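Local coordinates for protein porphyranase B (Zobellia galactanivorans, PDB 3JUU) that cleaves the sulfated polysaccharide porphyran at the (1->4) linkages between beta-D-galactopyranose and alpha-L-galactopyranose-6-sulfate, at residues Leu74-Thr79 and Thr265-Val270; Ala116-Met121 and Lys260-Thr265; Gly96-Ser101 and Arg239-Thr244; Asp35-Lys40 and Ile67-Gly72. One frame throughout, in Å; residues are numbered along the deposited sequence.

Contact 1: residues Leu74-Thr79 and Thr265-Val270; sequences LQITTT and TTYNWV. With SO4 (sulfate ion), chain D.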
# COMPACT_ATOMS: atom_id res chain seq x y z
N LEU A 74 7.47 11.30 2.79
CA LEU A 74 6.51 11.44 1.69
C LEU A 74 5.15 11.79 2.29
O LEU A 74 4.77 11.16 3.30
CB LEU A 74 6.40 10.10 0.99
CG LEU A 74 5.25 9.96 0.01
CD1 LEU A 74 5.34 10.86 -1.20
CD2 LEU A 74 5.21 8.44 -0.47
N GLN A 75 4.42 12.75 1.70
CA GLN A 75 3.14 13.21 2.23
C GLN A 75 2.16 13.03 1.10
O GLN A 75 2.42 13.51 -0.04
CB GLN A 75 3.21 14.69 2.65
CG GLN A 75 4.29 14.87 3.77
CD GLN A 75 4.36 16.28 4.22
OE1 GLN A 75 4.35 17.22 3.39
NE2 GLN A 75 4.32 16.47 5.51
N ILE A 76 1.07 12.27 1.35
CA ILE A 76 -0.03 12.16 0.37
C ILE A 76 -1.24 12.76 1.06
O ILE A 76 -1.73 12.25 2.07
CB ILE A 76 -0.31 10.68 -0.06
CG1 ILE A 76 1.01 9.99 -0.51
CG2 ILE A 76 -1.40 10.68 -1.20
CD1 ILE A 76 0.72 8.52 -1.08
N THR A 77 -1.71 13.89 0.51
CA THR A 77 -2.69 14.69 1.25
C THR A 77 -4.06 14.58 0.56
O THR A 77 -4.15 14.77 -0.66
CB THR A 77 -2.20 16.17 1.24
OG1 THR A 77 -0.98 16.29 2.01
CG2 THR A 77 -3.28 17.06 1.92
N THR A 78 -5.11 14.36 1.32
CA THR A 78 -6.46 14.35 0.77
C THR A 78 -7.03 15.76 0.66
O THR A 78 -6.81 16.60 1.57
CB THR A 78 -7.42 13.59 1.63
OG1 THR A 78 -7.48 14.16 2.94
CG2 THR A 78 -7.08 12.05 1.75
N THR A 79 -7.80 15.99 -0.40
CA THR A 79 -8.39 17.34 -0.64
C THR A 79 -9.81 17.24 -1.15
O THR A 79 -10.30 16.14 -1.57
CB THR A 79 -7.56 18.18 -1.66
OG1 THR A 79 -7.50 17.50 -2.91
CG2 THR A 79 -6.13 18.43 -1.18
N THR A 265 -1.43 11.40 4.71
CA THR A 265 -0.84 10.07 5.04
C THR A 265 0.65 10.30 4.88
O THR A 265 1.07 10.79 3.85
CB THR A 265 -1.35 9.02 4.00
OG1 THR A 265 -2.78 8.90 4.17
CG2 THR A 265 -0.63 7.67 4.35
N THR A 266 1.44 10.01 5.91
CA THR A 266 2.88 10.32 5.85
C THR A 266 3.70 9.02 5.89
O THR A 266 3.45 8.20 6.78
CB THR A 266 3.25 11.18 7.08
OG1 THR A 266 2.41 12.38 7.12
CG2 THR A 266 4.77 11.53 7.06
N TYR A 267 4.61 8.84 4.94
CA TYR A 267 5.53 7.69 4.92
C TYR A 267 6.90 8.26 5.20
O TYR A 267 7.38 9.06 4.38
CB TYR A 267 5.53 7.03 3.55
CG TYR A 267 4.13 6.60 3.07
CD1 TYR A 267 3.74 5.24 3.15
CD2 TYR A 267 3.23 7.53 2.54
CE1 TYR A 267 2.45 4.84 2.66
CE2 TYR A 267 1.95 7.14 2.10
CZ TYR A 267 1.57 5.81 2.17
OH TYR A 267 0.34 5.40 1.72
N ASN A 268 7.50 7.92 6.35
CA ASN A 268 8.89 8.36 6.62
C ASN A 268 9.92 7.70 5.69
O ASN A 268 10.93 8.31 5.33
CB ASN A 268 9.29 8.20 8.09
CG ASN A 268 8.55 9.13 8.99
OD1 ASN A 268 8.09 10.21 8.56
ND2 ASN A 268 8.45 8.77 10.28
N TRP A 269 9.63 6.48 5.22
CA TRP A 269 10.53 5.85 4.33
C TRP A 269 9.86 4.61 3.77
O TRP A 269 8.87 4.14 4.38
CB TRP A 269 11.84 5.48 5.06
CG TRP A 269 11.73 4.90 6.44
CD1 TRP A 269 11.99 5.55 7.63
CD2 TRP A 269 11.48 3.50 6.80
NE1 TRP A 269 11.89 4.65 8.68
CE2 TRP A 269 11.54 3.41 8.20
CE3 TRP A 269 11.13 2.34 6.05
CZ2 TRP A 269 11.28 2.19 8.91
CZ3 TRP A 269 10.88 1.12 6.76
CH2 TRP A 269 10.97 1.06 8.16
N VAL A 270 10.39 4.13 2.65
CA VAL A 270 10.05 2.80 2.09
C VAL A 270 11.35 2.11 1.80
O VAL A 270 12.25 2.69 1.15
CB VAL A 270 9.27 2.91 0.78
CG1 VAL A 270 9.10 1.51 0.11
CG2 VAL A 270 7.89 3.46 1.04
S SO4 D . 14.85 4.70 11.00
O1 SO4 D . 15.66 4.76 12.21
O2 SO4 D . 15.40 5.61 9.99
O3 SO4 D . 14.89 3.31 10.52
O4 SO4 D . 13.46 5.08 11.35
O HOH W 1 3.62 14.76 7.52

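Contact 2: residues Ala116-Met121 and Lys260-Thr265; sequences ANKTFM and KEDRTT. With SO4 (sulfate ion), chain F.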
# COMPACT_ATOMS: atom_id res chain seq x y z
N ALA A 116 -1.30 6.96 9.22
CA ALA A 116 -2.43 7.12 8.33
C ALA A 116 -3.02 8.54 8.44
O ALA A 116 -2.83 9.25 9.49
CB ALA A 116 -3.55 6.05 8.64
N ASN A 117 -3.73 8.94 7.38
CA ASN A 117 -4.59 10.15 7.49
C ASN A 117 -5.78 9.84 8.35
O ASN A 117 -6.18 8.71 8.45
CB ASN A 117 -4.94 10.76 6.12
CG ASN A 117 -5.92 9.93 5.33
OD1 ASN A 117 -7.09 9.78 5.73
ND2 ASN A 117 -5.48 9.42 4.19
N LYS A 118 -6.37 10.87 8.95
CA LYS A 118 -7.54 10.77 9.82
C LYS A 118 -8.88 11.09 9.08
O LYS A 118 -9.81 11.73 9.63
CB LYS A 118 -7.32 11.78 10.95
CG LYS A 118 -8.27 11.56 12.11
CD LYS A 118 -7.81 12.56 13.28
CE LYS A 118 -8.76 12.36 14.44
NZ LYS A 118 -8.49 13.29 15.56
N THR A 119 -8.99 10.66 7.83
CA THR A 119 -10.17 10.92 6.99
C THR A 119 -10.82 9.61 6.52
O THR A 119 -10.33 8.50 6.80
CB THR A 119 -9.87 11.73 5.68
OG1 THR A 119 -9.35 10.86 4.66
CG2 THR A 119 -8.85 12.86 5.94
N PHE A 120 -11.95 9.74 5.87
CA PHE A 120 -12.63 8.53 5.34
C PHE A 120 -11.89 7.86 4.17
O PHE A 120 -12.32 6.73 3.76
CB PHE A 120 -14.07 8.93 4.89
CG PHE A 120 -14.13 9.67 3.56
CD1 PHE A 120 -14.60 9.01 2.40
CD2 PHE A 120 -13.80 11.03 3.46
CE1 PHE A 120 -14.66 9.64 1.15
CE2 PHE A 120 -13.90 11.71 2.24
CZ PHE A 120 -14.31 11.02 1.05
N MET A 121 -10.85 8.51 3.62
CA MET A 121 -10.03 7.98 2.51
C MET A 121 -8.89 7.11 3.06
O MET A 121 -8.62 7.13 4.22
CB MET A 121 -9.48 9.15 1.64
CG MET A 121 -10.68 9.82 0.97
SD MET A 121 -10.25 11.25 -0.08
CE MET A 121 -9.17 10.54 -1.41
N LYS A 260 -4.24 20.09 7.70
CA LYS A 260 -3.42 19.46 6.62
C LYS A 260 -2.83 18.17 7.18
O LYS A 260 -2.83 17.11 6.51
CB LYS A 260 -2.35 20.35 6.06
CG LYS A 260 -1.85 19.87 4.67
CD LYS A 260 -0.65 20.61 4.20
CE LYS A 260 -0.18 20.03 2.89
NZ LYS A 260 0.80 20.96 2.29
N GLU A 261 -2.34 18.23 8.43
CA GLU A 261 -1.74 17.00 9.02
C GLU A 261 -2.76 15.84 9.09
O GLU A 261 -2.47 14.73 8.74
CB GLU A 261 -1.23 17.31 10.42
CG GLU A 261 -0.41 16.13 11.08
CD GLU A 261 0.93 15.73 10.32
OE1 GLU A 261 1.39 16.33 9.27
OE2 GLU A 261 1.53 14.74 10.82
N ASP A 262 -3.94 16.13 9.57
CA ASP A 262 -5.04 15.12 9.64
C ASP A 262 -5.41 14.64 8.24
O ASP A 262 -5.76 13.44 8.10
CB ASP A 262 -6.29 15.68 10.24
CG ASP A 262 -6.21 15.85 11.76
OD1 ASP A 262 -5.20 15.42 12.34
OD2 ASP A 262 -7.21 16.35 12.31
N ARG A 263 -5.28 15.49 7.19
CA ARG A 263 -5.60 15.02 5.80
C ARG A 263 -4.45 14.31 5.11
O ARG A 263 -4.61 13.85 3.99
CB ARG A 263 -6.06 16.22 4.92
CG ARG A 263 -7.47 16.61 5.38
CD ARG A 263 -8.02 17.85 4.56
NE ARG A 263 -7.18 19.08 4.77
CZ ARG A 263 -6.29 19.63 3.91
NH1 ARG A 263 -5.90 19.12 2.73
NH2 ARG A 263 -5.70 20.78 4.31
N THR A 264 -3.31 14.15 5.80
CA THR A 264 -2.09 13.69 5.16
C THR A 264 -1.71 12.29 5.65
O THR A 264 -1.68 12.07 6.84
CB THR A 264 -0.92 14.65 5.41
OG1 THR A 264 -1.27 15.89 4.74
CG2 THR A 264 0.48 14.08 4.84
N THR A 265 -1.43 11.40 4.71
CA THR A 265 -0.84 10.07 5.04
C THR A 265 0.65 10.30 4.88
O THR A 265 1.07 10.79 3.85
CB THR A 265 -1.35 9.02 4.00
OG1 THR A 265 -2.78 8.90 4.17
CG2 THR A 265 -0.63 7.67 4.35
S SO4 F . -3.81 21.80 1.13
O1 SO4 F . -4.07 22.48 2.42
O2 SO4 F . -2.35 21.94 0.94
O3 SO4 F . -4.18 20.37 1.08
O4 SO4 F . -4.50 22.50 0.04
O HOH W 2 -2.56 11.87 10.00
O HOH W 3 -7.70 15.73 14.67

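Contact 3: residues Gly96-Ser101 and Arg239-Thr244; sequences GGYVGS and RMVVET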
# COMPACT_ATOMS: atom_id res chain seq x y z
N GLY A 96 -7.15 12.37 -4.04
CA GLY A 96 -6.23 11.51 -3.24
C GLY A 96 -4.91 11.53 -3.96
O GLY A 96 -4.54 12.57 -4.56
N GLY A 97 -4.14 10.43 -3.87
CA GLY A 97 -2.85 10.45 -4.53
C GLY A 97 -2.37 9.03 -4.71
O GLY A 97 -2.83 8.08 -4.01
N TYR A 98 -1.44 8.90 -5.65
CA TYR A 98 -0.97 7.56 -6.09
C TYR A 98 0.51 7.69 -6.25
O TYR A 98 1.00 8.70 -6.86
CB TYR A 98 -1.66 7.18 -7.40
CG TYR A 98 -1.05 5.98 -8.17
CD1 TYR A 98 -1.71 4.78 -8.21
CD2 TYR A 98 0.23 6.08 -8.80
CE1 TYR A 98 -1.19 3.68 -8.92
CE2 TYR A 98 0.76 4.98 -9.51
CZ TYR A 98 0.01 3.82 -9.57
OH TYR A 98 0.43 2.75 -10.27
N VAL A 99 1.24 6.75 -5.66
CA VAL A 99 2.68 6.72 -5.89
C VAL A 99 3.01 5.24 -6.19
O VAL A 99 2.76 4.40 -5.31
CB VAL A 99 3.47 7.17 -4.62
CG1 VAL A 99 5.03 7.20 -4.96
CG2 VAL A 99 3.02 8.56 -4.11
N GLY A 100 3.52 4.93 -7.39
CA GLY A 100 3.88 3.57 -7.75
C GLY A 100 5.35 3.46 -8.15
O GLY A 100 5.93 4.38 -8.78
N SER A 101 6.00 2.36 -7.73
CA SER A 101 7.44 2.17 -8.14
C SER A 101 7.53 1.89 -9.62
O SER A 101 6.78 1.07 -10.17
CB SER A 101 8.15 1.06 -7.29
OG SER A 101 7.62 -0.24 -7.58
N ARG A 239 3.18 0.22 -4.25
CA ARG A 239 2.09 1.20 -4.32
C ARG A 239 1.96 1.87 -2.95
O ARG A 239 1.86 1.17 -1.91
CB ARG A 239 0.76 0.51 -4.57
CG ARG A 239 0.67 -0.22 -5.93
CD ARG A 239 0.41 0.84 -7.08
NE ARG A 239 0.33 0.16 -8.37
CZ ARG A 239 1.36 -0.02 -9.21
NH1 ARG A 239 2.57 0.29 -8.86
NH2 ARG A 239 1.11 -0.56 -10.41
N MET A 240 1.84 3.21 -2.94
CA MET A 240 1.42 3.94 -1.74
C MET A 240 0.26 4.84 -2.25
O MET A 240 0.47 5.75 -3.09
CB MET A 240 2.59 4.80 -1.18
CG MET A 240 3.74 3.95 -0.51
SD MET A 240 4.95 3.50 -1.88
CE MET A 240 5.89 5.00 -2.18
N VAL A 241 -0.95 4.58 -1.76
CA VAL A 241 -2.14 5.13 -2.44
C VAL A 241 -3.10 5.60 -1.38
O VAL A 241 -3.31 4.94 -0.33
CB VAL A 241 -2.81 4.06 -3.38
CG1 VAL A 241 -4.24 4.52 -3.87
CG2 VAL A 241 -1.85 3.75 -4.59
N VAL A 242 -3.77 6.70 -1.69
CA VAL A 242 -4.77 7.28 -0.79
C VAL A 242 -5.99 7.46 -1.69
O VAL A 242 -5.93 8.21 -2.68
CB VAL A 242 -4.27 8.68 -0.25
CG1 VAL A 242 -5.48 9.43 0.45
CG2 VAL A 242 -3.10 8.47 0.76
N GLU A 243 -7.07 6.73 -1.41
CA GLU A 243 -8.17 6.59 -2.41
C GLU A 243 -9.51 6.69 -1.68
O GLU A 243 -9.54 6.69 -0.44
CB GLU A 243 -8.08 5.19 -3.03
CG GLU A 243 -8.61 4.10 -2.12
CD GLU A 243 -7.77 2.84 -2.23
OE1 GLU A 243 -8.19 1.93 -2.98
OE2 GLU A 243 -6.71 2.77 -1.57
N THR A 244 -10.62 6.66 -2.43
CA THR A 244 -11.93 6.39 -1.76
C THR A 244 -12.26 4.89 -2.00
O THR A 244 -12.05 4.36 -3.10
CB THR A 244 -13.03 7.30 -2.39
OG1 THR A 244 -12.89 7.20 -3.82
CG2 THR A 244 -12.81 8.82 -1.96
O HOH W 4 4.33 0.69 -11.12

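Contact 4: residues Asp35-Lys40 and Ile67-Gly72; sequences DEFEGK and ISLNNG. With SO4 (sulfate ion), chain E.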
# COMPACT_ATOMS: atom_id res chain seq x y z
N ASP A 35 13.44 4.45 -0.71
CA ASP A 35 13.55 5.93 -0.68
C ASP A 35 13.32 6.40 0.73
O ASP A 35 12.37 5.95 1.43
CB ASP A 35 12.52 6.57 -1.63
CG ASP A 35 13.00 7.94 -2.21
OD1 ASP A 35 13.73 8.63 -1.49
OD2 ASP A 35 12.58 8.28 -3.34
N GLU A 36 14.22 7.29 1.20
CA GLU A 36 14.07 7.94 2.51
C GLU A 36 13.28 9.25 2.33
O GLU A 36 12.84 9.81 3.32
CB GLU A 36 15.47 8.26 3.11
CG GLU A 36 16.30 7.04 3.43
CD GLU A 36 15.60 6.14 4.45
OE1 GLU A 36 15.19 6.63 5.52
OE2 GLU A 36 15.48 4.92 4.19
N PHE A 37 13.08 9.65 1.08
CA PHE A 37 12.21 10.85 0.78
C PHE A 37 12.80 12.14 1.35
O PHE A 37 12.04 13.02 1.83
CB PHE A 37 10.76 10.68 1.27
CG PHE A 37 10.11 9.50 0.66
CD1 PHE A 37 9.90 9.45 -0.72
CD2 PHE A 37 9.69 8.42 1.47
CE1 PHE A 37 9.30 8.32 -1.31
CE2 PHE A 37 9.10 7.29 0.84
CZ PHE A 37 8.89 7.26 -0.52
N GLU A 38 14.13 12.26 1.22
CA GLU A 38 14.84 13.48 1.64
C GLU A 38 14.71 14.45 0.49
O GLU A 38 14.50 14.03 -0.65
CB GLU A 38 16.33 13.15 1.93
CG GLU A 38 16.56 12.47 3.27
CD GLU A 38 16.19 13.33 4.47
OE1 GLU A 38 16.12 12.76 5.57
OE2 GLU A 38 15.96 14.56 4.37
N GLY A 39 14.83 15.74 0.74
CA GLY A 39 14.75 16.68 -0.38
C GLY A 39 13.40 17.37 -0.48
O GLY A 39 12.56 17.30 0.47
N LYS A 40 13.21 18.05 -1.60
CA LYS A 40 12.02 18.90 -1.76
C LYS A 40 11.02 18.35 -2.73
O LYS A 40 9.86 18.78 -2.71
CB LYS A 40 12.45 20.33 -2.21
CG LYS A 40 13.43 21.01 -1.17
CD LYS A 40 14.07 22.33 -1.64
CE LYS A 40 15.11 22.16 -2.79
NZ LYS A 40 16.30 21.26 -2.46
N ILE A 67 0.88 15.02 -3.83
CA ILE A 67 2.12 14.36 -3.40
C ILE A 67 3.15 15.48 -3.02
O ILE A 67 3.38 16.42 -3.83
CB ILE A 67 2.76 13.49 -4.52
CG1 ILE A 67 1.81 12.43 -5.18
CG2 ILE A 67 4.07 12.83 -4.00
CD1 ILE A 67 0.92 11.71 -4.21
N SER A 68 3.71 15.45 -1.83
CA SER A 68 4.78 16.41 -1.47
C SER A 68 5.81 15.66 -0.62
O SER A 68 5.51 14.55 -0.05
CB SER A 68 4.26 17.63 -0.69
OG SER A 68 3.59 17.27 0.50
N LEU A 69 6.99 16.29 -0.48
CA LEU A 69 8.01 15.83 0.47
C LEU A 69 8.23 16.90 1.49
O LEU A 69 8.18 18.09 1.14
CB LEU A 69 9.34 15.59 -0.24
CG LEU A 69 9.70 14.20 -0.76
CD1 LEU A 69 8.58 13.23 -1.26
CD2 LEU A 69 10.96 14.11 -1.60
N ASN A 70 8.44 16.51 2.73
CA ASN A 70 8.88 17.47 3.71
C ASN A 70 9.58 16.71 4.81
O ASN A 70 9.14 15.63 5.18
CB ASN A 70 7.71 18.26 4.30
CG ASN A 70 8.19 19.52 5.01
OD1 ASN A 70 9.31 20.04 4.72
ND2 ASN A 70 7.39 20.02 5.92
N ASN A 71 10.67 17.27 5.33
CA ASN A 71 11.37 16.68 6.47
C ASN A 71 11.70 15.18 6.36
O ASN A 71 11.59 14.45 7.34
CB ASN A 71 10.58 16.97 7.72
CG ASN A 71 10.50 18.45 7.98
OD1 ASN A 71 11.45 19.17 7.60
ND2 ASN A 71 9.40 18.91 8.56
N GLY A 72 12.18 14.78 5.19
CA GLY A 72 12.56 13.36 4.97
C GLY A 72 11.32 12.43 5.04
O GLY A 72 11.41 11.32 5.53
S SO4 E . 15.47 17.87 -4.18
O1 SO4 E . 15.95 18.45 -2.90
O2 SO4 E . 15.53 18.88 -5.23
O3 SO4 E . 16.24 16.67 -4.56
O4 SO4 E . 14.06 17.50 -4.09
O HOH W 5 11.77 15.66 2.51
O HOH W 6 7.47 18.41 -2.44

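Contact 1: residues Leu74-Thr79 and Thr265-Val270
L74 and I76 meet Y267 on one face of an antiparallel β-sheet, within the jelly-roll β-sandwich of this family 16 glycoside hydrolase. The backbone is zipped by two hydrogen-bonded pairs, L74 with Y267 and I76 with T265; the bond from L74 N to Y267 O measures 2.7 Å, and that from I76 N to T265 O is nearly straight at 175°. The L74 side chain runs alongside that of Y267, pointing the same way, and its CD2 touches Y267 CD2 at 3.7 Å. Here chi1 of 168° sets CG of L74 anti to the backbone N and carries the branch along the ring. I76 comes at the same ring obliquely, its CD1 lying 3.7 Å from Y267 CE2. This face looks toward strand 237-242, where M240 packs on Y267 and V242 on I76, while the phenol OH bonds to the carbonyl of T124. Beyond the corner at N268, W269 gives its indole N-H to a sulfate, probably from the crystallisation liquor, and makes a cation-pi contact with R271; a serine in its place would probably leave R271 without that aromatic partner and the sulfate with one donor fewer. On the other face of the pairing stand Q75 and T266. Q75 OE1 bonds to S68 OG, and one water bridges the pair, 2.7 Å from Q75 NE2 and 2.7 Å from T266 OG1.

Contact 2: residues Ala116-Met121 and Lys260-Thr265
D262 is where the short, weakly bonded helical turn 260-263 meets the loop 116-121: its carbonyl takes the N-H of K118, K118 N to D262 O 2.8 Å. The side chains of these two residues lie side by side. The extended lysine brings K118 NZ to 4.6 Å from D262 OD2, too far for direct pairing, and a water bridges the two atoms. R263 offers its aliphatic part, with CG 4.0 Å from T119 CG2, while its guanidinium grips a sulfate edge-on through NH1 and NH2; NH1 also reaches the carbonyl of T78. The loop facing this turn joins strands 108-115 and 122-128 of the jelly roll and is folded by two linked motifs. In an Asx turn N117 OD1 accepts from T119 N, and from T119 OG1 as well; in an ST turn T119 OG1 accepts from M121 N. T264 starts the strand, its carbonyl O receiving a CA-H contact from N117 CA at 3.5 Å. The hydroxyl of T265, also bonded to S123 OG, takes a hydrogen bond from N117, ND2 to OG1 2.7 Å. With chi1 at 71°, CG of N117 sits between its backbone N and carbonyl carbon, which leaves ND2 for T265, whose OG1 lies 26° out of the amide plane of N117.

Contact 3: residues Gly96-Ser101 and Arg239-Thr244
G97 to G100 pair with R239 to V242 as neighbouring antiparallel strands, 90-101 and 237-242, in the buried centre of the jelly roll. Four backbone bonds join the hydrogen-bonded pairs G97 with V242 and V99 with M240; V242 N to G97 O measures 2.9 Å and M240 N to V99 O 2.8 Å. Y98 with V241 and G100 with R239 are non-hydrogen-bonded pairs. On the face of V99 and M240, the methionine is bent at both chi2 and chi3, folding its methyl back until CE lies 3.6 Å from V99 CG1. These side chains pack on L74 and I76 of strand 73-87 and on Y267.

The other face carries Y98, V241 and R239. V241 CG2 touches Y98 CD1 at 3.8 Å, next to W54, a probable substrate-binding residue. Just past the paired strand comes E243, which probably binds substrate too; its carboxylate is salt-bridged to R57 and bonded to S122 OG. The arginine bends at chi2 (-79°) and brings the face of its guanidinium under the tyrosine hydroxyl, Y98 OH standing over its centre, 3.1 Å from R239 CZ. The angles are poor for an N-H bond to that oxygen. A CB on G100 would run into R239 NH1, and glycine leaves room for the guanidinium. The guanidinium nitrogens bond to other partners: NH1 donates to a water that also bonds S101 O, while NH2 is paired with E130 and NE with the sulfonate of a bound buffer molecule. The tyrosine oxygen over the face may ease the positive charge further.

Contact 4: residues Asp35-Lys40 and Ile67-Gly72
The F37 ring has the CB of D35 on one face, 3.7 Å above the plane and toward the rim, and L69 approaches it obliquely, with F37 CD1 to L69 CD1 at 4.0 Å. The loop 35-40 thus covers a β-hairpin at the surface of the sandwich, whose strands 67-70 and 73-87 are joined by a tight turn through N71 and G72. An Asx turn shapes the loop's start: D35 OD1 accepts from F37 N at 2.8 Å, met from above the carboxylate plane. F37 reaches inward to L74 and V270. L69 lies under the loop, its chi1 of -93° and chi2 of 31° both well off the staggered values, a twist that lays CD1 by the ring and CD2 3.7 Å from E38 O. With CG and both methyls gone, as in an alanine here, a gap would probably open between F37 and the E38 carbonyl. G72 CA makes a CA-H...O contact with F37 O at 3.2 Å, and the E38 carboxylate lies beside it. Farther along, K40 N and NZ, with K41 N, hold a sulfate probably from the crystallisation liquor. No direct hydrogen bond links the two segments; waters do, one between K40 O and L69 N, and another that gives protons to F37 O and G39 O and accepts from G72 N at 2.9 Å.

The four contacts are parts of one jelly-roll framework. Contact 4 closes first along the chain; contacts 2 and 3 both nest within the long loop closed by contact 1, and their segments alternate. Contact 1 is the hub, its centre about 9 Å from each of the others. It shares strand 264-276 and T265 with contact 2, and its strand 73-87 neighbours strand 67-70 of contact 4 and strand 90-101 of contact 3. I76 and T78 pack on V242 of contact 3, so contacts 1 and 3 lie as stacked layers of the sandwich near E243, which probably binds substrate. Contacts 2 and 4, about 17 Å apart between centres, do not touch; contact 4 sits at the surface, away from the annotated sites.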